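Local structure of UDP-4-amino-4,6-dideoxy-N-acetyl-beta-L-altrosamine transaminase (Helicobacter pylori, 2FNU) at residues L61-N66 against S198-K203; S153-A158 against K166-F171; R65-F70 against S148-S153; G211-D216 against E221-G226; M90-E93 against T97-F100. The protein catalyses the pyridoxal phosphate-dependent transamination that forms UDP-4-amino-4,6-dideoxy-N-acetyl-beta-L-altrosamine, the second step of pseudaminic acid biosynthesis for flagellin modification. All coordinates share one frame; numbering follows the deposited sequence.

Contact 1 (L61-N66 against S198-K203); sequences LTLYRN and SELHEK
The helix segments L61-N66 and S198-K203 cross steeply, at 121° between their N-to-C directions, with axes 10.2 Å apart and N66 and K203 as the nearest residues. The main link is polar. K203 NZ donates to the backbone O of N66 over 3.1 Å, and it comes in 25° off the carbonyl plane. The K203 chain runs straight at chi2 and then bends at chi3 (71°), which turns the ammonium group back to this carbonyl near the C-terminal end of helix 56-66. Two waters widen the grip. One joins K203 NZ to R65 O. The other joins K203 NZ to N66 O, with 2.7 Å from NZ to the water. Beside it L200 packs with both methyls: CD1 lies against N66 O at 3.5 Å, and CD2 makes the apolar contact with L63 CD1 at 4.0 Å. T62 packs on M204 and F207, which carries the interface further along helix 198-208. N66 O thus takes both a lysine and a water, and NZ has at least three partners. A positive charge at the last carbonyls of a helix would probably be favourable there.

Contact 2 (S153-A158 against K166-F171); sequences SDSSHA and KKVGGF. With PMP (4'-deoxy-4'-aminopyridoxal-5'-phosphate), chain E.
The cofactor-binding turn S155-A158, a type I beta turn at the end of strand 150-154, packs its outer side on V168. V168 CG1 lies anti to the backbone N (chi1 169°) and reaches S155 OG at 3.3 Å. V168 CG1 also lies 4.3 Å from A158 CB. No hydrogen bond crosses between the two segments. S155 OG is hydrogen-bonded to D129 OD2. On the other side, D154 at the strand end and S156 and H157 of the turn face the cofactor. D154 OD1 lies 2.7 Å from PMP N1, the placement of the pyridine-binding aspartate in fold type I aminotransferases. D154 OD2 accepts twice from S156. S156 N lies 3.0 Å from D154 OD2, closing an Asx turn. S156 OG lies 2.7 Å from D154 OD2, on its syn lone pair. These two bonds fix the rotation of the carboxylate. T87 OG1 holds OD1. H157 NE2 hydrogen-bonds PMP O3 at 2.9 Å, with O3 in the plane of the ring. H157 ND1 is bonded to A131 N, which sets the ring from behind. The turn is two-sided: V168 backs it, while D154, just before it, sits at the ring nitrogen and H157 bonds the phenolic oxygen.

Contact 3 (R65-F70 against S148-S153); sequences RNFSEF and SLSFLS
F67 and L152 make the core of this contact, a CH-pi packing of a methyl on a ring. F67 CG sits between the backbone N and the carbonyl carbon (chi1 81°), a crowded position for a side chain. This torsion carries the ring out from the end of helix 56-66 toward the strand. L152 CD1 stands almost on the ring axis, 4.1 Å from the centroid of the F67 ring and 7° off its normal. L152 has CG anti to the carbonyl carbon and an extended chi2 (174°), and it crosses F67 at about a right angle. The opposite face of the ring carries S68 CB, 3.9 Å above the plane and shifted toward the rim. The ring is thus held between a leucine methyl and the serine that follows it in the chain. S150 comes from a different direction. Its OG lies near the ring plane at the edge, 3.5 Å from F67 CD1, with S150 CB 3.7 Å from the same atom. S68 OG donates to E69 O over 2.8 Å and is also bonded to K123 NZ, which ties down the loop after the helix.

Around the contact, F67 touches K123 of strand 122-128, the neighbour of strand 150-154 in the central sheet. L200 of helix 198-208 packs on F67 CA, and Y64 of helix 56-66 packs on L152 CD1.

Contact 4 (G211-D216 against E221-G226); sequences GMLKKD and EVKSIG
The E221 carboxylate lies beside K215, and its two oxygens have different partners. E221 OE2 accepts from V222 N at 2.9 Å with its anti lone pair, and it also takes the backbone N of Q323 from the second subunit. E221 OE1 is bonded at 2.6 Å to a water that makes a weak bond to K215 NZ. K215 NZ itself stays 4.4 Å from E221 OE1, beyond a salt bridge. The two side chains lie side by side and point the same way.

The backbones form a beta hairpin of strands 212-214 and 220-222. L213 and E221 are an antiparallel hydrogen-bonded pair. L213 N donates to E221 O over 2.8 Å, nearly straight at 169°. E221 N donates to L213 O over 2.7 Å, more bent at 152° but in the carbonyl plane. On one face, L213 CD1 lies 4.0 Å from K223 CD, crossing the aliphatic part of the lysine at about a right angle. On the other face, the M212 chain bends at chi2 and chi3, which sets CE 3.8 Å from V222 CG2.

Where the strands give way to loop, G211 comes close to the other segment, its CA 3.3 Å from S224 O in a CA-H...O contact. One water bridges G211 O, K223 N and S224 OG. M212 and E221 both pack on Y322 of the second subunit. The E221 carboxylate thus joins its own strand, a nearby lysine through water, and the partner chain, so part of the hairpin's polar bonding belongs to the dimer interface.

Contact 5 (M90-E93 against T97-F100); sequences MLLE and TPVF
L91 and L92 both place CG anti to the carbonyl carbon (chi1 -68° and -66°), and both run extended at chi2. These torsions send their methyl branches from the end of helix 86-93 to P98 on the strand that follows. The contact closes the second half of the beta-alpha-beta unit made by strand 76-79, helix 86-93 and strand 97-100. The turn between the two segments is short, and L92 and T97 are the nearest residues, 6.3 Å apart between their CA atoms. P98 is the single residue of the strand that both leucines touch. It has no backbone N-H. T97 and V99, either side of it, both make backbone hydrogen bonds to I77 of the neighbouring strand 76-79. Strand 97-100 is an outermost strand of the central sheet in this chain.

The two leucines use different parts of the proline ring. L91 slides past the ring in the opposite direction, and it also packs on I77 and T79 of the sheet and on Y64 of helix 56-66. L92 crosses the ring at about a right angle and packs further on L324, Y325 and L328 of helix 323-328. I225 of the second subunit packs on L92 too. Carbon contacts alone join the two segments. L91 CD1 lies 4.2 Å from P98 CB, and L92 CD2 lies 3.8 Å from P98 CD.

Overall arrangement
Contacts 1 and 3 share R65 and N66 at the end of helix 56-66, and their centres are 9 Å apart. L63 CD1 of contact 1 meets L152 CD2 of contact 3 at 4.2 Å. Contact 5 packs on the same helix: L61 CB lies 3.8 Å from M90 SD. Contact 2 shares S153 with contact 3 and holds the cofactor residues D154, S156 and H157. Contact 4 is farthest from contact 2, about 30 Å between centres. It meets contact 1 through R65 and I225. The side chain of M212 is about 6 Å from a bound UDP-sugar. Contacts 1, 3, 4 and 5 reach the second subunit; R65 makes a salt bridge with E93 of the partner chain.

Contact 1 (L61-N66 against S198-K203)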
# COMPACT_ATOMS: atom_id res chain seq x y z
N LEU B 61 5.97 -3.01 -8.47
CA LEU B 61 7.00 -1.99 -8.33
C LEU B 61 8.20 -2.59 -7.60
O LEU B 61 9.36 -2.38 -7.98
CB LEU B 61 6.50 -0.80 -7.52
CG LEU B 61 7.56 0.27 -7.21
CD1 LEU B 61 7.98 0.98 -8.51
CD2 LEU B 61 7.05 1.29 -6.19
N THR B 62 7.93 -3.32 -6.53
CA THR B 62 9.02 -3.92 -5.74
C THR B 62 9.85 -4.89 -6.58
O THR B 62 11.08 -4.89 -6.51
CB THR B 62 8.43 -4.63 -4.51
OG1 THR B 62 7.75 -3.64 -3.72
CG2 THR B 62 9.54 -5.27 -3.65
N LEU B 63 9.18 -5.71 -7.38
CA LEU B 63 9.87 -6.62 -8.28
C LEU B 63 10.69 -5.85 -9.33
O LEU B 63 11.89 -6.14 -9.54
CB LEU B 63 8.88 -7.57 -8.97
CG LEU B 63 9.52 -8.48 -10.03
CD1 LEU B 63 10.67 -9.33 -9.47
CD2 LEU B 63 8.39 -9.38 -10.58
N TYR B 64 10.07 -4.88 -10.00
CA TYR B 64 10.76 -4.19 -11.09
C TYR B 64 11.97 -3.41 -10.58
O TYR B 64 12.97 -3.29 -11.30
CB TYR B 64 9.81 -3.20 -11.76
CG TYR B 64 8.65 -3.81 -12.57
CD1 TYR B 64 7.56 -3.03 -12.92
CD2 TYR B 64 8.67 -5.16 -12.99
CE1 TYR B 64 6.52 -3.52 -13.69
CE2 TYR B 64 7.62 -5.68 -13.75
CZ TYR B 64 6.54 -4.84 -14.11
OH TYR B 64 5.49 -5.31 -14.87
N ARG B 65 11.88 -2.87 -9.36
CA ARG B 65 12.96 -2.07 -8.81
C ARG B 65 14.11 -2.94 -8.34
O ARG B 65 15.26 -2.47 -8.28
CB ARG B 65 12.46 -1.22 -7.62
CG ARG B 65 11.63 0.01 -8.03
CD ARG B 65 12.51 1.16 -8.60
NE ARG B 65 13.49 1.62 -7.61
CZ ARG B 65 13.21 2.45 -6.60
NH1 ARG B 65 11.98 2.97 -6.45
NH2 ARG B 65 14.16 2.76 -5.73
N ASN B 66 13.82 -4.19 -8.01
CA ASN B 66 14.82 -5.02 -7.31
C ASN B 66 15.40 -6.19 -8.09
O ASN B 66 16.43 -6.74 -7.68
CB ASN B 66 14.27 -5.49 -5.96
CG ASN B 66 14.12 -4.36 -4.97
OD1 ASN B 66 13.02 -3.81 -4.77
ND2 ASN B 66 15.21 -3.97 -4.35
N SER B 198 16.62 -16.55 -3.74
CA SER B 198 16.67 -16.09 -2.35
C SER B 198 17.21 -14.67 -2.20
O SER B 198 16.71 -13.91 -1.35
CB SER B 198 17.50 -17.05 -1.49
OG SER B 198 16.91 -18.34 -1.50
N GLU B 199 18.23 -14.30 -2.98
CA GLU B 199 18.78 -12.95 -2.89
C GLU B 199 17.72 -11.92 -3.28
O GLU B 199 17.58 -10.88 -2.62
CB GLU B 199 20.05 -12.81 -3.73
CG GLU B 199 21.25 -13.49 -3.03
CD GLU B 199 22.55 -13.43 -3.81
OE1 GLU B 199 23.54 -14.03 -3.33
OE2 GLU B 199 22.62 -12.78 -4.88
N LEU B 200 16.93 -12.24 -4.31
CA LEU B 200 15.88 -11.32 -4.76
C LEU B 200 14.79 -11.19 -3.69
O LEU B 200 14.35 -10.09 -3.35
CB LEU B 200 15.28 -11.81 -6.09
CG LEU B 200 14.12 -10.97 -6.64
CD1 LEU B 200 14.50 -9.50 -6.76
CD2 LEU B 200 13.69 -11.53 -7.99
N HIS B 201 14.36 -12.34 -3.15
CA HIS B 201 13.42 -12.33 -2.03
C HIS B 201 13.87 -11.41 -0.89
O HIS B 201 13.12 -10.55 -0.47
CB HIS B 201 13.20 -13.77 -1.53
CG HIS B 201 12.39 -13.85 -0.28
ND1 HIS B 201 11.02 -13.72 -0.27
CD2 HIS B 201 12.76 -14.08 1.01
CE1 HIS B 201 10.58 -13.85 0.97
NE2 HIS B 201 11.61 -14.07 1.76
N GLU B 202 15.11 -11.57 -0.44
CA GLU B 202 15.57 -10.75 0.68
C GLU B 202 15.61 -9.25 0.32
O GLU B 202 15.31 -8.41 1.18
CB GLU B 202 16.93 -11.23 1.20
CG GLU B 202 16.94 -12.68 1.70
CD GLU B 202 16.07 -12.93 2.93
OE1 GLU B 202 15.66 -11.96 3.62
OE2 GLU B 202 15.77 -14.11 3.20
N LYS B 203 15.97 -8.93 -0.92
CA LYS B 203 16.00 -7.50 -1.35
C LYS B 203 14.58 -6.91 -1.35
O LYS B 203 14.35 -5.78 -0.88
CB LYS B 203 16.57 -7.35 -2.75
CG LYS B 203 18.07 -7.27 -2.83
CD LYS B 203 18.54 -7.14 -4.27
CE LYS B 203 18.22 -5.77 -4.87
NZ LYS B 203 18.87 -5.54 -6.22
O HOH W 1 18.05 -3.16 -7.53
O HOH W 2 18.87 -7.86 -7.61

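Contact 2 (S153-A158 against K166-F171)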
# COMPACT_ATOMS: atom_id res chain seq x y z
N SER B 153 6.82 -12.44 -14.56
CA SER B 153 5.45 -12.85 -14.89
C SER B 153 4.42 -12.10 -14.05
O SER B 153 4.41 -12.24 -12.83
CB SER B 153 5.30 -14.35 -14.63
OG SER B 153 3.99 -14.83 -14.99
N ASP B 154 3.58 -11.29 -14.70
CA ASP B 154 2.41 -10.72 -14.03
C ASP B 154 1.29 -11.75 -14.09
O ASP B 154 0.50 -11.81 -15.05
CB ASP B 154 2.00 -9.37 -14.65
CG ASP B 154 0.84 -8.75 -13.90
OD1 ASP B 154 0.50 -7.58 -14.18
OD2 ASP B 154 0.27 -9.44 -13.01
N SER B 155 1.26 -12.59 -13.06
CA SER B 155 0.30 -13.68 -12.93
C SER B 155 -0.86 -13.24 -12.05
O SER B 155 -1.50 -14.05 -11.38
CB SER B 155 1.00 -14.93 -12.37
OG SER B 155 1.98 -15.39 -13.31
N SER B 156 -1.19 -11.94 -12.08
CA SER B 156 -2.20 -11.40 -11.17
C SER B 156 -3.53 -12.13 -11.26
O SER B 156 -4.24 -12.24 -10.24
CB SER B 156 -2.42 -9.91 -11.42
OG SER B 156 -1.34 -9.14 -10.91
N HIS B 157 -3.90 -12.60 -12.47
CA HIS B 157 -5.17 -13.31 -12.69
C HIS B 157 -5.11 -14.79 -12.36
O HIS B 157 -6.16 -15.46 -12.41
CB HIS B 157 -5.58 -13.24 -14.17
CG HIS B 157 -5.86 -11.86 -14.68
ND1 HIS B 157 -6.42 -11.64 -15.92
CD2 HIS B 157 -5.65 -10.64 -14.12
CE1 HIS B 157 -6.55 -10.33 -16.11
NE2 HIS B 157 -6.09 -9.71 -15.04
N ALA B 158 -3.91 -15.31 -12.09
CA ALA B 158 -3.67 -16.73 -12.35
C ALA B 158 -3.35 -17.63 -11.17
O ALA B 158 -2.82 -18.72 -11.37
CB ALA B 158 -2.57 -16.89 -13.42
N LYS B 166 1.59 -28.10 -13.90
CA LYS B 166 2.34 -27.46 -12.83
C LYS B 166 1.80 -26.07 -12.57
O LYS B 166 1.52 -25.31 -13.50
CB LYS B 166 3.82 -27.37 -13.23
CG LYS B 166 4.46 -28.78 -13.34
CD LYS B 166 5.83 -28.79 -13.98
CE LYS B 166 5.77 -28.41 -15.45
NZ LYS B 166 7.07 -28.67 -16.17
N LYS B 167 1.68 -25.71 -11.30
CA LYS B 167 1.11 -24.41 -10.98
C LYS B 167 1.95 -23.24 -11.45
O LYS B 167 3.18 -23.20 -11.24
CB LYS B 167 0.86 -24.28 -9.48
CG LYS B 167 -0.34 -25.07 -9.03
CD LYS B 167 -0.63 -24.85 -7.58
CE LYS B 167 -1.92 -25.57 -7.18
NZ LYS B 167 -1.70 -27.03 -7.01
N VAL B 168 1.28 -22.28 -12.08
CA VAL B 168 1.89 -20.99 -12.38
C VAL B 168 2.43 -20.37 -11.09
O VAL B 168 1.79 -20.45 -10.04
CB VAL B 168 0.84 -20.07 -13.02
CG1 VAL B 168 1.35 -18.62 -13.10
CG2 VAL B 168 0.47 -20.61 -14.41
N GLY B 169 3.62 -19.78 -11.17
CA GLY B 169 4.25 -19.15 -10.01
C GLY B 169 5.75 -19.41 -9.94
O GLY B 169 6.50 -18.57 -9.46
N GLY B 170 6.18 -20.57 -10.43
CA GLY B 170 7.58 -20.94 -10.30
C GLY B 170 8.36 -20.90 -11.59
O GLY B 170 9.56 -21.22 -11.59
N PHE B 171 7.72 -20.47 -12.68
CA PHE B 171 8.35 -20.56 -14.01
C PHE B 171 9.29 -19.41 -14.35
O PHE B 171 10.20 -19.55 -15.18
CB PHE B 171 7.30 -20.64 -15.11
CG PHE B 171 6.36 -21.80 -14.99
CD1 PHE B 171 4.99 -21.59 -14.88
CD2 PHE B 171 6.83 -23.11 -15.00
CE1 PHE B 171 4.10 -22.66 -14.76
CE2 PHE B 171 5.95 -24.19 -14.90
CZ PHE B 171 4.58 -23.97 -14.78
N1 PMP E . -1.85 -6.72 -13.21
C2 PMP E . -3.03 -7.20 -13.72
C2A PMP E . -2.97 -8.13 -14.91
C3 PMP E . -4.24 -6.83 -13.13
O3 PMP E . -5.42 -7.32 -13.61
C4 PMP E . -4.26 -5.95 -12.02
C4A PMP E . -5.55 -5.46 -11.42
N4A PMP E . -6.61 -5.32 -12.40
C5 PMP E . -3.04 -5.52 -11.48
C6 PMP E . -1.85 -5.97 -12.06
C5A PMP E . -2.97 -4.61 -10.27
O4P PMP E . -3.28 -5.41 -9.14
P PMP E . -3.81 -4.70 -7.79
O1P PMP E . -5.25 -4.32 -8.06
O2P PMP E . -3.75 -5.78 -6.75
O3P PMP E . -2.93 -3.54 -7.45

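Contact 3 (R65-F70 against S148-S153)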
# COMPACT_ATOMS: atom_id res chain seq x y z
N ARG B 65 11.88 -2.87 -9.36
CA ARG B 65 12.96 -2.07 -8.81
C ARG B 65 14.11 -2.94 -8.34
O ARG B 65 15.26 -2.47 -8.28
CB ARG B 65 12.46 -1.22 -7.62
CG ARG B 65 11.63 0.01 -8.03
CD ARG B 65 12.51 1.16 -8.60
NE ARG B 65 13.49 1.62 -7.61
CZ ARG B 65 13.21 2.45 -6.60
NH1 ARG B 65 11.98 2.97 -6.45
NH2 ARG B 65 14.16 2.76 -5.73
N ASN B 66 13.82 -4.19 -8.01
CA ASN B 66 14.82 -5.02 -7.31
C ASN B 66 15.40 -6.19 -8.09
O ASN B 66 16.43 -6.74 -7.68
CB ASN B 66 14.27 -5.49 -5.96
CG ASN B 66 14.12 -4.36 -4.97
OD1 ASN B 66 13.02 -3.81 -4.77
ND2 ASN B 66 15.21 -3.97 -4.35
N PHE B 67 14.76 -6.60 -9.19
CA PHE B 67 15.27 -7.78 -9.92
C PHE B 67 16.68 -7.53 -10.44
O PHE B 67 17.46 -8.47 -10.62
CB PHE B 67 14.30 -8.24 -11.02
CG PHE B 67 14.40 -7.45 -12.30
CD1 PHE B 67 15.06 -7.99 -13.42
CD2 PHE B 67 13.80 -6.20 -12.41
CE1 PHE B 67 15.15 -7.26 -14.60
CE2 PHE B 67 13.87 -5.47 -13.59
CZ PHE B 67 14.55 -6.01 -14.70
N SER B 68 16.98 -6.26 -10.66
CA SER B 68 18.29 -5.79 -11.12
C SER B 68 18.48 -4.36 -10.69
O SER B 68 17.50 -3.61 -10.54
CB SER B 68 18.35 -5.82 -12.65
OG SER B 68 19.64 -5.41 -13.09
N GLU B 69 19.73 -3.95 -10.51
CA GLU B 69 20.01 -2.51 -10.46
C GLU B 69 19.67 -1.91 -11.82
O GLU B 69 19.82 -2.58 -12.86
CB GLU B 69 21.47 -2.23 -10.09
CG GLU B 69 21.81 -2.70 -8.68
CD GLU B 69 22.98 -1.93 -8.06
OE1 GLU B 69 23.85 -1.44 -8.81
OE2 GLU B 69 23.02 -1.84 -6.81
N PHE B 70 19.19 -0.67 -11.83
CA PHE B 70 18.86 -0.00 -13.08
C PHE B 70 20.10 0.50 -13.81
O PHE B 70 21.01 1.08 -13.19
CB PHE B 70 17.91 1.16 -12.85
CG PHE B 70 17.48 1.82 -14.12
CD1 PHE B 70 16.45 1.28 -14.89
CD2 PHE B 70 18.12 2.97 -14.57
CE1 PHE B 70 16.07 1.87 -16.07
CE2 PHE B 70 17.74 3.57 -15.77
CZ PHE B 70 16.70 3.02 -16.52
N SER B 148 19.89 -13.50 -22.36
CA SER B 148 20.32 -12.99 -21.05
C SER B 148 19.36 -11.94 -20.50
O SER B 148 19.78 -10.90 -20.00
CB SER B 148 21.75 -12.42 -21.12
OG SER B 148 22.65 -13.43 -21.54
N LEU B 149 18.06 -12.22 -20.65
CA LEU B 149 17.01 -11.35 -20.11
C LEU B 149 16.36 -12.04 -18.93
O LEU B 149 16.32 -13.26 -18.86
CB LEU B 149 15.92 -11.12 -21.15
CG LEU B 149 16.35 -10.76 -22.57
CD1 LEU B 149 15.13 -10.64 -23.49
CD2 LEU B 149 17.16 -9.48 -22.56
N SER B 150 15.79 -11.23 -18.03
CA SER B 150 14.97 -11.78 -16.96
C SER B 150 13.55 -11.99 -17.44
O SER B 150 12.98 -11.11 -18.10
CB SER B 150 14.94 -10.83 -15.77
OG SER B 150 16.24 -10.70 -15.20
N PHE B 151 13.00 -13.16 -17.11
CA PHE B 151 11.58 -13.47 -17.35
C PHE B 151 10.80 -13.10 -16.09
O PHE B 151 11.00 -13.70 -15.04
CB PHE B 151 11.46 -14.97 -17.69
CG PHE B 151 10.05 -15.50 -17.82
CD1 PHE B 151 9.83 -16.87 -17.71
CD2 PHE B 151 8.96 -14.67 -18.09
CE1 PHE B 151 8.54 -17.41 -17.83
CE2 PHE B 151 7.67 -15.21 -18.21
CZ PHE B 151 7.47 -16.58 -18.09
N LEU B 152 9.92 -12.10 -16.21
CA LEU B 152 9.07 -11.67 -15.10
C LEU B 152 7.62 -11.95 -15.50
O LEU B 152 7.24 -11.75 -16.65
CB LEU B 152 9.25 -10.18 -14.78
CG LEU B 152 10.70 -9.71 -14.60
CD1 LEU B 152 10.78 -8.19 -14.42
CD2 LEU B 152 11.34 -10.44 -13.42
N SER B 153 6.82 -12.44 -14.56
CA SER B 153 5.45 -12.85 -14.89
C SER B 153 4.42 -12.10 -14.05
O SER B 153 4.41 -12.24 -12.83
CB SER B 153 5.30 -14.35 -14.63
OG SER B 153 3.99 -14.83 -14.99

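Contact 4 (G211-D216 against E221-G226)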
# COMPACT_ATOMS: atom_id res chain seq x y z
N GLY B 211 13.47 -0.58 4.36
CA GLY B 211 14.90 -0.90 4.30
C GLY B 211 15.44 -1.30 5.66
O GLY B 211 16.66 -1.49 5.83
N MET B 212 14.54 -1.48 6.63
CA MET B 212 14.96 -1.65 8.04
C MET B 212 15.46 -3.05 8.38
O MET B 212 14.76 -4.05 8.20
CB MET B 212 13.79 -1.28 8.98
CG MET B 212 14.14 -1.24 10.47
SD MET B 212 15.28 0.11 10.87
CE MET B 212 14.27 1.56 10.61
N LEU B 213 16.68 -3.08 8.90
CA LEU B 213 17.29 -4.28 9.49
C LEU B 213 17.31 -4.04 11.00
O LEU B 213 17.77 -3.00 11.44
CB LEU B 213 18.74 -4.39 9.01
CG LEU B 213 18.92 -4.47 7.50
CD1 LEU B 213 20.24 -3.81 7.09
CD2 LEU B 213 18.83 -5.93 7.02
N LYS B 214 16.78 -4.96 11.79
CA LYS B 214 16.80 -4.72 13.24
C LYS B 214 18.01 -5.38 13.87
O LYS B 214 18.24 -6.57 13.67
CB LYS B 214 15.50 -5.17 13.92
CG LYS B 214 14.24 -4.32 13.58
CD LYS B 214 14.37 -2.81 13.94
CE LYS B 214 14.43 -2.53 15.45
NZ LYS B 214 13.35 -3.21 16.24
N LYS B 215 18.79 -4.59 14.62
CA LYS B 215 19.88 -5.11 15.44
C LYS B 215 19.32 -5.73 16.73
O LYS B 215 19.70 -6.83 17.12
CB LYS B 215 20.86 -3.99 15.79
CG LYS B 215 21.46 -3.26 14.60
CD LYS B 215 22.62 -2.39 15.07
CE LYS B 215 22.99 -1.35 14.05
NZ LYS B 215 24.06 -0.45 14.57
N ASP B 216 18.43 -5.00 17.40
CA ASP B 216 17.73 -5.50 18.58
C ASP B 216 16.35 -4.85 18.66
O ASP B 216 15.91 -4.26 17.67
CB ASP B 216 18.55 -5.26 19.86
CG ASP B 216 19.08 -3.84 19.95
OD1 ASP B 216 20.31 -3.66 20.10
OD2 ASP B 216 18.27 -2.89 19.86
N GLU B 221 19.09 -0.66 11.42
CA GLU B 221 20.03 -0.15 10.45
C GLU B 221 19.31 -0.08 9.11
O GLU B 221 18.47 -0.91 8.82
CB GLU B 221 21.28 -1.04 10.39
CG GLU B 221 22.39 -0.55 9.44
CD GLU B 221 22.88 0.85 9.77
OE1 GLU B 221 23.92 0.97 10.46
OE2 GLU B 221 22.23 1.83 9.34
N VAL B 222 19.63 0.95 8.34
CA VAL B 222 19.06 1.13 7.02
C VAL B 222 20.20 1.35 6.03
O VAL B 222 20.94 2.34 6.14
CB VAL B 222 18.11 2.35 7.00
CG1 VAL B 222 17.66 2.69 5.58
CG2 VAL B 222 16.89 2.08 7.87
N LYS B 223 20.34 0.42 5.08
CA LYS B 223 21.41 0.47 4.06
C LYS B 223 20.89 0.82 2.67
O LYS B 223 21.67 1.12 1.75
CB LYS B 223 22.16 -0.86 4.01
CG LYS B 223 22.75 -1.27 5.34
CD LYS B 223 23.53 -2.59 5.22
CE LYS B 223 24.17 -2.94 6.56
NZ LYS B 223 24.98 -4.19 6.49
N SER B 224 19.56 0.83 2.53
CA SER B 224 18.88 1.04 1.27
C SER B 224 17.44 1.43 1.61
O SER B 224 16.95 1.11 2.71
CB SER B 224 18.87 -0.27 0.48
OG SER B 224 18.48 -1.33 1.34
N ILE B 225 16.77 2.15 0.71
CA ILE B 225 15.42 2.62 1.05
C ILE B 225 14.39 1.50 0.97
O ILE B 225 14.62 0.43 0.41
CB ILE B 225 14.90 3.85 0.20
CG1 ILE B 225 14.76 3.49 -1.28
CG2 ILE B 225 15.73 5.14 0.41
CD1 ILE B 225 13.43 2.84 -1.62
N GLY B 226 13.25 1.75 1.60
CA GLY B 226 12.09 0.93 1.38
C GLY B 226 10.87 1.78 1.68
O GLY B 226 10.98 2.97 2.04
O HOH W 3 18.73 -1.80 4.17
O HOH W 4 25.19 -0.90 11.71

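Contact 5 (M90-E93 against T97-F100)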
# COMPACT_ATOMS: atom_id res chain seq x y z
N MET B 90 4.19 0.56 -13.66
CA MET B 90 5.27 0.30 -12.70
C MET B 90 6.62 0.14 -13.39
O MET B 90 7.65 0.36 -12.77
CB MET B 90 4.95 -0.89 -11.78
CG MET B 90 3.76 -0.65 -10.86
SD MET B 90 3.99 0.82 -9.79
CE MET B 90 3.06 2.07 -10.72
N LEU B 91 6.60 -0.16 -14.69
CA LEU B 91 7.82 -0.10 -15.49
C LEU B 91 8.32 1.33 -15.58
O LEU B 91 9.50 1.62 -15.35
CB LEU B 91 7.60 -0.70 -16.89
CG LEU B 91 7.37 -2.22 -16.93
CD1 LEU B 91 6.96 -2.69 -18.33
CD2 LEU B 91 8.61 -3.03 -16.47
N LEU B 92 7.41 2.24 -15.93
CA LEU B 92 7.78 3.66 -16.03
C LEU B 92 8.33 4.15 -14.70
O LEU B 92 9.34 4.86 -14.68
CB LEU B 92 6.57 4.52 -16.43
CG LEU B 92 6.01 4.28 -17.84
CD1 LEU B 92 4.85 5.23 -18.11
CD2 LEU B 92 7.08 4.41 -18.93
N GLU B 93 7.70 3.76 -13.59
CA GLU B 93 8.16 4.22 -12.28
C GLU B 93 9.51 3.64 -11.89
O GLU B 93 10.16 4.14 -10.98
CB GLU B 93 7.11 3.92 -11.20
CG GLU B 93 5.93 4.87 -11.25
CD GLU B 93 6.28 6.22 -10.61
OE1 GLU B 93 6.67 7.17 -11.34
OE2 GLU B 93 6.21 6.30 -9.36
N THR B 97 11.43 1.64 -20.26
CA THR B 97 10.56 1.89 -21.41
C THR B 97 9.91 0.57 -21.82
O THR B 97 10.62 -0.39 -22.12
CB THR B 97 11.40 2.42 -22.59
OG1 THR B 97 11.88 3.73 -22.26
CG2 THR B 97 10.58 2.49 -23.88
N PRO B 98 8.56 0.50 -21.78
CA PRO B 98 7.86 -0.70 -22.26
C PRO B 98 7.96 -0.79 -23.77
O PRO B 98 7.79 0.22 -24.46
CB PRO B 98 6.41 -0.48 -21.84
CG PRO B 98 6.27 1.01 -21.71
CD PRO B 98 7.64 1.53 -21.28
N VAL B 99 8.19 -2.00 -24.27
CA VAL B 99 8.16 -2.27 -25.70
C VAL B 99 7.04 -3.26 -25.94
O VAL B 99 7.11 -4.39 -25.48
CB VAL B 99 9.52 -2.81 -26.17
CG1 VAL B 99 9.50 -3.12 -27.66
CG2 VAL B 99 10.62 -1.79 -25.85
N PHE B 100 5.97 -2.82 -26.59
CA PHE B 100 4.75 -3.64 -26.68
C PHE B 100 4.79 -4.67 -27.81
O PHE B 100 5.02 -4.31 -28.97
CB PHE B 100 3.51 -2.75 -26.80
CG PHE B 100 3.27 -1.91 -25.57
CD1 PHE B 100 3.49 -0.54 -25.58
CD2 PHE B 100 2.86 -2.52 -24.39
CE1 PHE B 100 3.29 0.22 -24.40
CE2 PHE B 100 2.64 -1.76 -23.22
CZ PHE B 100 2.85 -0.39 -23.23